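Probable FAD-dependent oxidoreductase PA4991 (PDB 5EZ7) probably works as an FAD-dependent oxidoreductase of the DAO family, with one FAD bound per monomer and a physiological substrate that is still unknown. Local coordinates at residues Ile303-Gly306 with Gln307-Trp310; Leu181-Arg185 with Glu186-Leu190; Pro158-Ile161 with Arg162-Glu166. One frame throughout, in Å; residues are numbered along the deposited sequence.

Contact 1: residues Ile303-Gly306 with Gln307-Trp310; sequences IDLG and QAQW
Leu305 and Ala308 face each other across a type I beta turn, their CA atoms 5.0 Å apart, and the chain passes from this turn directly into the strand that begins at Gln309. The evidence for the turn is the bond from Ala308 N to Leu305 O, 3.0 Å long with an angle of 159° at the hydrogen. The donor stands well above the carbonyl plane of Leu305, so the bond does not use a lone-pair direction.

An Asx turn begins one residue earlier and overlaps it. Asp304 OD1 accepts from Gly306 N at 2.9 Å, and the amide meets the carboxylate from above its plane. The carboxylate thus holds the amide of the residue that follows Leu305 in the turn, and two overlapping turns, sharing Leu305 and Gly306, carry the chain from the loop after helix 285-299 into strand 309-320.

On the apolar side, Leu305 CB lies 4.3 Å from Ala308 CB. The isobutyl group of Leu305 and the indole of Trp310 cross at about a right angle; Leu305 keeps CG beside its backbone N (chi1 -61°), and its CD1 branch is the one that reaches the indole. Helix 285-299 borders both large side chains: Leu296 touches Leu305, while Ala292 and Ile289 touch Trp310, whose ring also makes a cation-pi contact with Arg293. Ala308 packs on Val234 and Ala236 of the neighbouring strand 224-236. Within the turn region, the indole is met at the far end of its six-membered ring, where Leu305 CD1 approaches obliquely to 4.0 Å from Trp310 CH2.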
ATOM      1  N   ILE A 303     -18.407 -23.288   5.754  1.00 34.56           N
ATOM      2  CA  ILE A 303     -17.426 -23.407   4.666  1.00 34.04           C
ATOM      3  C   ILE A 303     -16.394 -24.522   4.946  1.00 33.78           C
ATOM      4  O   ILE A 303     -15.513 -24.355   5.793  1.00 32.04           O
ATOM      5  CB  ILE A 303     -16.663 -22.059   4.475  1.00 33.29           C
ATOM      6  CG1 ILE A 303     -17.618 -20.877   4.216  1.00 33.64           C
ATOM      7  CG2 ILE A 303     -15.685 -22.136   3.296  1.00 33.23           C
ATOM      8  CD1 ILE A 303     -18.458 -20.961   2.957  1.00 34.59           C
ATOM      9  N   ASP A 304     -16.518 -25.649   4.221  1.00 35.22           N
ATOM     10  CA  ASP A 304     -15.606 -26.823   4.360  1.00 35.38           C
ATOM     11  C   ASP A 304     -14.185 -26.493   3.861  1.00 34.42           C
ATOM     12  O   ASP A 304     -13.963 -26.316   2.667  1.00 34.27           O
ATOM     13  CB  ASP A 304     -16.143 -28.054   3.602  1.00 36.29           C
ATOM     14  CG  ASP A 304     -15.427 -29.393   3.993  1.00 37.15           C
ATOM     15  OD1 ASP A 304     -14.376 -29.403   4.681  1.00 36.46           O
ATOM     16  OD2 ASP A 304     -15.938 -30.470   3.602  1.00 38.11           O
ATOM     17  N   LEU A 305     -13.254 -26.443   4.803  1.00 33.69           N
ATOM     18  CA  LEU A 305     -11.857 -26.189   4.527  1.00 33.51           C
ATOM     19  C   LEU A 305     -10.995 -27.469   4.469  1.00 34.03           C
ATOM     20  O   LEU A 305      -9.782 -27.385   4.312  1.00 32.62           O
ATOM     21  CB  LEU A 305     -11.305 -25.188   5.569  1.00 32.47           C
ATOM     22  CG  LEU A 305     -12.020 -23.804   5.546  1.00 32.26           C
ATOM     23  CD1 LEU A 305     -11.502 -22.899   6.654  1.00 31.54           C
ATOM     24  CD2 LEU A 305     -11.916 -23.069   4.199  1.00 31.58           C
ATOM     25  N   GLY A 306     -11.605 -28.646   4.542  1.00 35.74           N
ATOM     26  CA  GLY A 306     -10.843 -29.905   4.455  1.00 37.40           C
ATOM     27  C   GLY A 306      -9.915 -30.074   3.240  1.00 38.74           C
ATOM     28  O   GLY A 306      -8.904 -30.778   3.305  1.00 39.51           O
ATOM     29  N   GLN A 307     -10.248 -29.439   2.132  1.00 39.37           N
ATOM     30  CA  GLN A 307      -9.446 -29.557   0.931  1.00 41.71           C
ATOM     31  C   GLN A 307      -8.573 -28.332   0.665  1.00 38.55           C
ATOM     32  O   GLN A 307      -7.969 -28.229  -0.388  1.00 39.08           O
ATOM     33  CB  GLN A 307     -10.396 -29.798  -0.233  1.00 45.09           C
ATOM     34  CG  GLN A 307     -11.221 -31.044   0.015  1.00 49.41           C
ATOM     35  CD  GLN A 307     -10.864 -32.105  -0.969  1.00 53.96           C
ATOM     36  OE1 GLN A 307      -9.740 -32.634  -0.957  1.00 55.21           O
ATOM     37  NE2 GLN A 307     -11.797 -32.390  -1.882  1.00 57.61           N
ATOM     38  N   ALA A 308      -8.486 -27.435   1.640  1.00 35.96           N
ATOM     39  CA  ALA A 308      -7.861 -26.160   1.460  1.00 33.55           C
ATOM     40  C   ALA A 308      -6.361 -26.293   1.527  1.00 33.47           C
ATOM     41  O   ALA A 308      -5.833 -27.170   2.201  1.00 33.71           O
ATOM     42  CB  ALA A 308      -8.334 -25.194   2.508  1.00 32.27           C
ATOM     43  N   GLN A 309      -5.666 -25.415   0.824  1.00 32.25           N
ATOM     44  CA  GLN A 309      -4.240 -25.251   1.070  1.00 32.89           C
ATOM     45  C   GLN A 309      -4.034 -24.033   1.966  1.00 30.98           C
ATOM     46  O   GLN A 309      -4.820 -23.087   1.890  1.00 30.35           O
ATOM     47  CB  GLN A 309      -3.480 -25.045  -0.222  1.00 33.57           C
ATOM     48  CG  GLN A 309      -3.553 -26.198  -1.207  1.00 35.58           C
ATOM     49  CD  GLN A 309      -2.959 -25.727  -2.498  1.00 36.36           C
ATOM     50  OE1 GLN A 309      -3.665 -25.173  -3.333  1.00 39.18           O
ATOM     51  NE2 GLN A 309      -1.640 -25.774  -2.596  1.00 36.15           N
ATOM     52  N   TRP A 310      -2.959 -24.079   2.757  1.00 30.02           N
ATOM     53  CA  TRP A 310      -2.663 -23.127   3.807  1.00 29.35           C
ATOM     54  C   TRP A 310      -1.219 -22.683   3.711  1.00 29.44           C
ATOM     55  O   TRP A 310      -0.315 -23.498   3.556  1.00 30.45           O
ATOM     56  CB  TRP A 310      -2.817 -23.763   5.175  1.00 29.93           C
ATOM     57  CG  TRP A 310      -4.169 -24.256   5.461  1.00 30.50           C
ATOM     58  CD1 TRP A 310      -4.691 -25.491   5.117  1.00 31.65           C
ATOM     59  CD2 TRP A 310      -5.199 -23.574   6.183  1.00 30.00           C
ATOM     60  NE1 TRP A 310      -5.976 -25.594   5.579  1.00 31.80           N
ATOM     61  CE2 TRP A 310      -6.315 -24.431   6.226  1.00 30.93           C
ATOM     62  CE3 TRP A 310      -5.289 -22.315   6.795  1.00 29.90           C
ATOM     63  CZ2 TRP A 310      -7.505 -24.066   6.841  1.00 31.25           C
ATOM     64  CZ3 TRP A 310      -6.468 -21.956   7.408  1.00 29.86           C
ATOM     65  CH2 TRP A 310      -7.562 -22.828   7.428  1.00 30.82           C
TER

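Contact 2: residues Leu181-Arg185 with Glu186-Leu190; sequences LREGR and ELAGL
Leu181 faces two residues at once, Ala188 and Gly189, the signature of a classic beta bulge in an otherwise regularly paired antiparallel hairpin. Its carbonyl O receives Ala188 N at 2.8 Å, in the carbonyl plane, whereas its own N reaches Gly189 O at 3.2 Å from well above that carbonyl's plane. Gly189 has phi 152° and psi -158°, a conformation that glycine reaches readily because it has no beta carbon.

Beyond the bulge, Glu183 and Glu186 form a hydrogen-bonded pair, with Glu183 N to Glu186 O at 2.9 Å and the return bond from Glu186 N to Glu183 O at 3.2 Å. The two carboxylates project from the same face, and Glu183 OE1 comes to 4.4 Å from Glu186 OE2; the salt bridge from Glu186 to Arg338 would probably temper this repulsion. Glu183 OE2 also touches Ala188 CB at 3.6 Å.

Arg182 and Leu187 share the other face as a non-hydrogen-bonded pair. The arginine chain bends at chi2 (-79°), bringing one guanidinium face against the leucine, where Arg182 NH1 lies 4.1 Å from Leu187 CD1. At the tip, Gly184 takes a positive phi in the type II' turn Glu183-Glu186, and the whole is a beta hairpin with a two-residue loop and a classic bulge, strand 178-183 lying at the edge of a four-stranded mixed sheet.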
ATOM      1  N   LEU A 181      24.253  12.901  -5.377  1.00 39.92           N
ATOM      2  CA  LEU A 181      24.876  13.790  -6.325  1.00 41.79           C
ATOM      3  C   LEU A 181      24.828  15.125  -5.625  1.00 43.23           C
ATOM      4  O   LEU A 181      23.743  15.668  -5.414  1.00 42.98           O
ATOM      5  CB  LEU A 181      24.035  13.768  -7.581  1.00 41.24           C
ATOM      6  CG  LEU A 181      24.482  14.473  -8.815  1.00 42.28           C
ATOM      7  CD1 LEU A 181      25.816  13.879  -9.248  1.00 44.63           C
ATOM      8  CD2 LEU A 181      23.396  14.281  -9.872  1.00 41.12           C
ATOM      9  N   ARG A 182      25.987  15.598  -5.176  1.00 46.08           N
ATOM     10  CA  ARG A 182      26.104  16.828  -4.397  1.00 48.83           C
ATOM     11  C   ARG A 182      26.525  18.035  -5.223  1.00 51.99           C
ATOM     12  O   ARG A 182      27.122  17.890  -6.270  1.00 50.78           O
ATOM     13  CB  ARG A 182      27.159  16.653  -3.315  1.00 51.17           C
ATOM     14  CG  ARG A 182      26.899  15.537  -2.330  1.00 51.29           C
ATOM     15  CD  ARG A 182      25.887  15.941  -1.283  1.00 51.23           C
ATOM     16  NE  ARG A 182      25.696  14.844  -0.326  1.00 53.34           N
ATOM     17  CZ  ARG A 182      24.667  14.718   0.514  1.00 52.75           C
ATOM     18  NH1 ARG A 182      23.683  15.629   0.551  1.00 54.12           N
ATOM     19  NH2 ARG A 182      24.620  13.673   1.332  1.00 52.67           N
ATOM     20  N   GLU A 183      26.209  19.224  -4.714  1.00 58.35           N
ATOM     21  CA  GLU A 183      26.821  20.489  -5.135  1.00 64.23           C
ATOM     22  C   GLU A 183      27.226  21.246  -3.885  1.00 66.93           C
ATOM     23  O   GLU A 183      26.445  22.037  -3.346  1.00 68.14           O
ATOM     24  CB  GLU A 183      25.866  21.330  -5.972  1.00 68.02           C
ATOM     25  CG  GLU A 183      25.923  20.989  -7.456  1.00 73.38           C
ATOM     26  CD  GLU A 183      24.742  21.535  -8.246  1.00 76.85           C
ATOM     27  OE1 GLU A 183      24.126  22.531  -7.794  1.00 81.17           O
ATOM     28  OE2 GLU A 183      24.423  20.950  -9.315  1.00 79.73           O
ATOM     29  N   GLY A 184      28.452  20.995  -3.433  1.00 68.54           N
ATOM     30  CA  GLY A 184      28.863  21.392  -2.104  1.00 69.30           C
ATOM     31  C   GLY A 184      28.078  20.544  -1.129  1.00 67.92           C
ATOM     32  O   GLY A 184      28.146  19.308  -1.163  1.00 67.15           O
ATOM     33  N   ARG A 185      27.297  21.193  -0.284  1.00 67.22           N
ATOM     34  CA  ARG A 185      26.484  20.468   0.678  1.00 67.10           C
ATOM     35  C   ARG A 185      25.069  20.169   0.163  1.00 61.81           C
ATOM     36  O   ARG A 185      24.376  19.344   0.727  1.00 61.10           O
ATOM     37  CB  ARG A 185      26.508  21.214   2.017  1.00 71.91           C
ATOM     38  CG  ARG A 185      27.936  21.386   2.586  1.00 78.71           C
ATOM     39  CD  ARG A 185      28.685  20.039   2.711  1.00 82.07           C
ATOM     40  NE  ARG A 185      29.945  20.080   3.480  1.00 86.28           N
ATOM     41  CZ  ARG A 185      30.049  20.138   4.814  1.00 87.24           C
ATOM     42  NH1 ARG A 185      28.968  20.210   5.589  1.00 87.58           N
ATOM     43  NH2 ARG A 185      31.252  20.152   5.386  1.00 88.84           N
ATOM     44  N   GLU A 186      24.682  20.781  -0.952  1.00 58.40           N
ATOM     45  CA  GLU A 186      23.325  20.680  -1.504  1.00 54.26           C
ATOM     46  C   GLU A 186      23.133  19.316  -2.238  1.00 48.25           C
ATOM     47  O   GLU A 186      24.056  18.811  -2.879  1.00 45.85           O
ATOM     48  CB  GLU A 186      23.089  21.877  -2.468  1.00 58.54           C
ATOM     49  CG  GLU A 186      21.699  22.517  -2.450  1.00 62.58           C
ATOM     50  CD  GLU A 186      21.231  23.096  -3.809  1.00 66.18           C
ATOM     51  OE1 GLU A 186      21.033  24.339  -3.911  1.00 65.72           O
ATOM     52  OE2 GLU A 186      21.002  22.301  -4.774  1.00 68.32           O
ATOM     53  N   LEU A 187      21.943  18.719  -2.121  1.00 42.41           N
ATOM     54  CA  LEU A 187      21.597  17.508  -2.870  1.00 38.22           C
ATOM     55  C   LEU A 187      20.990  17.846  -4.223  1.00 35.66           C
ATOM     56  O   LEU A 187      19.847  18.261  -4.309  1.00 33.76           O
ATOM     57  CB  LEU A 187      20.632  16.640  -2.064  1.00 37.11           C
ATOM     58  CG  LEU A 187      20.303  15.289  -2.696  1.00 35.65           C
ATOM     59  CD1 LEU A 187      21.511  14.365  -2.711  1.00 36.20           C
ATOM     60  CD2 LEU A 187      19.134  14.656  -1.949  1.00 35.18           C
ATOM     61  N   ALA A 188      21.765  17.677  -5.277  1.00 34.99           N
ATOM     62  CA  ALA A 188      21.346  18.085  -6.614  1.00 35.03           C
ATOM     63  C   ALA A 188      20.585  16.962  -7.365  1.00 33.55           C
ATOM     64  O   ALA A 188      20.073  17.158  -8.462  1.00 32.64           O
ATOM     65  CB  ALA A 188      22.564  18.523  -7.427  1.00 36.62           C
ATOM     66  N   GLY A 189      20.532  15.773  -6.776  1.00 33.07           N
ATOM     67  CA  GLY A 189      20.012  14.623  -7.471  1.00 32.37           C
ATOM     68  C   GLY A 189      20.635  13.362  -6.943  1.00 32.35           C
ATOM     69  O   GLY A 189      21.123  13.345  -5.805  1.00 33.28           O
ATOM     70  N   LEU A 190      20.596  12.308  -7.770  1.00 31.20           N
ATOM     71  CA  LEU A 190      21.226  11.055  -7.453  1.00 31.56           C
ATOM     72  C   LEU A 190      21.924  10.482  -8.665  1.00 33.62           C
ATOM     73  O   LEU A 190      21.678  10.875  -9.809  1.00 34.09           O
ATOM     74  CB  LEU A 190      20.223  10.027  -6.913  1.00 30.16           C
ATOM     75  CG  LEU A 190      19.316  10.412  -5.743  1.00 28.85           C
ATOM     76  CD1 LEU A 190      18.140   9.477  -5.668  1.00 27.76           C
ATOM     77  CD2 LEU A 190      20.040  10.436  -4.399  1.00 29.34           C
TER

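Contact 3: residues Pro158-Ile161 with Arg162-Glu166; sequences PDLI and RRLAE
Asp159 OD1 is gripped by two nitrogens of Arg162, firmly by NE at 2.7 Å and weakly by NH2 at 3.1 Å. The same NH2 reaches Asp159 OD2 at 3.2 Å with a straighter angle of 161°, so the guanidinium engages the carboxylate side-on, through NE and one terminal nitrogen. The grip is not flat: the two planes are turned 36° apart, and both oxygens are met from above the carboxylate plane. Asp159 and Arg162 lie side by side and point the same way. A bend at chi3 (60°) in the arginine chain turns its NE edge back toward the aspartate.

At the far end of the guanidinium, Arg162 NH1 meets Glu166 OE1 in a salt bridge of 3.0 Å. Glu166 OE1 also lies in the plane of the Arg163 guanidinium, at its edge, and takes a weak, longer bond of 3.4 Å from Arg163 NH1. Arg163 CB packs over one face of the Arg162 guanidinium, offset toward its rim. Two further bonds tie the network to neighbouring loops, from the amide of Arg95 to Asp159 OD2 and from Arg163 NE to the carbonyl of Asp90.

Another side of the helix is apolar. Leu160 CD1 meets Leu164 CD1 at 4.1 Å, one turn apart. Both leucines touch Ile17 of helix 17-28, while Ile161 packs on Val47 and Leu382, its side chain about 4 Å from that of Ser46, an FAD-binding residue.

Backbone bonds four residues apart maintain the helix, among them Leu164 N to Leu160 O at 3.0 Å. The arrangement is that of an amphipathic alpha helix, with an i to i+3 and i+4 salt-bridge network on its polar side and a leucine pair packed against the helix that follows strand 10-13 of the FAD-binding Rossmann-type fold.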
ATOM      1  N   PRO A 158      -2.873  -5.345  -7.098  1.00 29.38           N
ATOM      2  CA  PRO A 158      -2.092  -5.508  -8.326  1.00 29.10           C
ATOM      3  C   PRO A 158      -2.640  -4.714  -9.550  1.00 29.77           C
ATOM      4  O   PRO A 158      -1.861  -4.136 -10.313  1.00 30.06           O
ATOM      5  CB  PRO A 158      -2.162  -6.998  -8.606  1.00 29.51           C
ATOM      6  CG  PRO A 158      -2.670  -7.648  -7.351  1.00 30.07           C
ATOM      7  CD  PRO A 158      -3.093  -6.610  -6.367  1.00 29.31           C
ATOM      8  N   ASP A 159      -3.952  -4.709  -9.732  1.00 29.84           N
ATOM      9  CA  ASP A 159      -4.567  -3.938 -10.792  1.00 31.05           C
ATOM     10  C   ASP A 159      -4.483  -2.396 -10.571  1.00 30.28           C
ATOM     11  O   ASP A 159      -4.422  -1.631 -11.525  1.00 28.46           O
ATOM     12  CB  ASP A 159      -6.002  -4.369 -10.943  1.00 32.90           C
ATOM     13  CG  ASP A 159      -6.601  -3.900 -12.218  1.00 35.71           C
ATOM     14  OD1 ASP A 159      -6.025  -4.243 -13.289  1.00 35.70           O
ATOM     15  OD2 ASP A 159      -7.617  -3.150 -12.144  1.00 37.80           O
ATOM     16  N   LEU A 160      -4.465  -1.970  -9.304  1.00 29.62           N
ATOM     17  CA  LEU A 160      -4.242  -0.560  -8.953  1.00 29.35           C
ATOM     18  C   LEU A 160      -2.855  -0.077  -9.359  1.00 29.12           C
ATOM     19  O   LEU A 160      -2.670   1.027  -9.934  1.00 27.66           O
ATOM     20  CB  LEU A 160      -4.433  -0.357  -7.465  1.00 28.78           C
ATOM     21  CG  LEU A 160      -4.026   1.007  -6.903  1.00 29.31           C
ATOM     22  CD1 LEU A 160      -4.798   2.179  -7.534  1.00 30.00           C
ATOM     23  CD2 LEU A 160      -4.214   0.949  -5.407  1.00 29.11           C
ATOM     24  N   ILE A 161      -1.892  -0.932  -9.041  1.00 28.16           N
ATOM     25  CA  ILE A 161      -0.482  -0.706  -9.342  1.00 27.78           C
ATOM     26  C   ILE A 161      -0.184  -0.680 -10.793  1.00 27.64           C
ATOM     27  O   ILE A 161       0.614   0.152 -11.206  1.00 26.05           O
ATOM     28  CB  ILE A 161       0.372  -1.781  -8.638  1.00 27.27           C
ATOM     29  CG1 ILE A 161       0.518  -1.345  -7.201  1.00 27.70           C
ATOM     30  CG2 ILE A 161       1.757  -1.947  -9.233  1.00 27.20           C
ATOM     31  CD1 ILE A 161       0.470  -2.518  -6.321  1.00 30.64           C
ATOM     32  N   ARG A 162      -0.813  -1.595 -11.535  1.00 28.74           N
ATOM     33  CA  ARG A 162      -0.737  -1.627 -13.009  1.00 31.87           C
ATOM     34  C   ARG A 162      -1.165  -0.262 -13.607  1.00 31.06           C
ATOM     35  O   ARG A 162      -0.471   0.306 -14.411  1.00 30.73           O
ATOM     36  CB  ARG A 162      -1.576  -2.791 -13.606  1.00 34.95           C
ATOM     37  CG  ARG A 162      -1.951  -2.572 -15.089  1.00 39.66           C
ATOM     38  CD  ARG A 162      -3.249  -3.205 -15.556  1.00 43.77           C
ATOM     39  NE  ARG A 162      -4.443  -2.738 -14.847  1.00 46.30           N
ATOM     40  CZ  ARG A 162      -5.187  -1.666 -15.151  1.00 48.15           C
ATOM     41  NH1 ARG A 162      -4.879  -0.853 -16.192  1.00 48.65           N
ATOM     42  NH2 ARG A 162      -6.255  -1.399 -14.381  1.00 47.50           N
ATOM     43  N   ARG A 163      -2.305   0.254 -13.174  1.00 31.75           N
ATOM     44  CA  ARG A 163      -2.805   1.567 -13.624  1.00 32.94           C
ATOM     45  C   ARG A 163      -1.914   2.752 -13.245  1.00 31.16           C
ATOM     46  O   ARG A 163      -1.654   3.634 -14.056  1.00 30.95           O
ATOM     47  CB  ARG A 163      -4.208   1.809 -13.066  1.00 34.28           C
ATOM     48  CG  ARG A 163      -4.916   3.061 -13.595  1.00 37.93           C
ATOM     49  CD  ARG A 163      -4.848   3.205 -15.117  1.00 40.23           C
ATOM     50  NE  ARG A 163      -5.483   4.445 -15.540  1.00 44.00           N
ATOM     51  CZ  ARG A 163      -5.399   4.992 -16.762  1.00 46.79           C
ATOM     52  NH1 ARG A 163      -4.676   4.422 -17.732  1.00 47.92           N
ATOM     53  NH2 ARG A 163      -6.046   6.131 -17.018  1.00 47.70           N
ATOM     54  N   LEU A 164      -1.423   2.766 -12.014  1.00 30.19           N
ATOM     55  CA  LEU A 164      -0.499   3.814 -11.616  1.00 29.87           C
ATOM     56  C   LEU A 164       0.797   3.732 -12.393  1.00 30.01           C
ATOM     57  O   LEU A 164       1.416   4.761 -12.638  1.00 30.69           O
ATOM     58  CB  LEU A 164      -0.206   3.791 -10.133  1.00 29.25           C
ATOM     59  CG  LEU A 164      -1.384   4.059  -9.208  1.00 30.68           C
ATOM     60  CD1 LEU A 164      -1.025   3.705  -7.785  1.00 31.30           C
ATOM     61  CD2 LEU A 164      -1.811   5.505  -9.213  1.00 32.61           C
ATOM     62  N   ALA A 165       1.198   2.534 -12.802  1.00 29.97           N
ATOM     63  CA  ALA A 165       2.368   2.394 -13.644  1.00 30.61           C
ATOM     64  C   ALA A 165       2.089   2.886 -15.038  1.00 32.05           C
ATOM     65  O   ALA A 165       2.957   3.476 -15.631  1.00 32.30           O
ATOM     66  CB  ALA A 165       2.834   0.959 -13.680  1.00 31.97           C
ATOM     67  N   GLU A 166       0.893   2.650 -15.575  1.00 33.46           N
ATOM     68  CA  GLU A 166       0.490   3.270 -16.844  1.00 34.83           C
ATOM     69  C   GLU A 166       0.551   4.798 -16.769  1.00 33.74           C
ATOM     70  O   GLU A 166       1.113   5.464 -17.651  1.00 32.80           O
ATOM     71  CB  GLU A 166      -0.929   2.830 -17.253  1.00 38.73           C
ATOM     72  CG  GLU A 166      -0.967   1.488 -17.995  1.00 43.27           C
ATOM     73  CD  GLU A 166      -2.329   0.785 -18.027  1.00 48.25           C
ATOM     74  OE1 GLU A 166      -3.351   1.338 -17.523  1.00 50.82           O
ATOM     75  OE2 GLU A 166      -2.370  -0.364 -18.556  1.00 52.47           O
TER

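In the fold
Along the chain the order is contact 3, contact 2, contact 1, each closing before the next opens. Contact 3 lies on helix 157-168, its centre about 12 Å from that of the chain. Contact 2 is a hairpin of the four-stranded mixed sheet, and contact 1 leads into strand 309-320, an outermost strand of the eight-stranded sheet. The centres of contacts 1 and 2 are 56 Å apart, on opposite sides of the chain's centre; contact 3 is 31 Å from contact 1 and 32 Å from contact 2. None touches another. Contacts 3 and 2 each bring a side chain near FAD, Ile161 (about 7 Å) and Leu190 (about 8 Å), whereas contact 1 lies away from the FAD-binding residues.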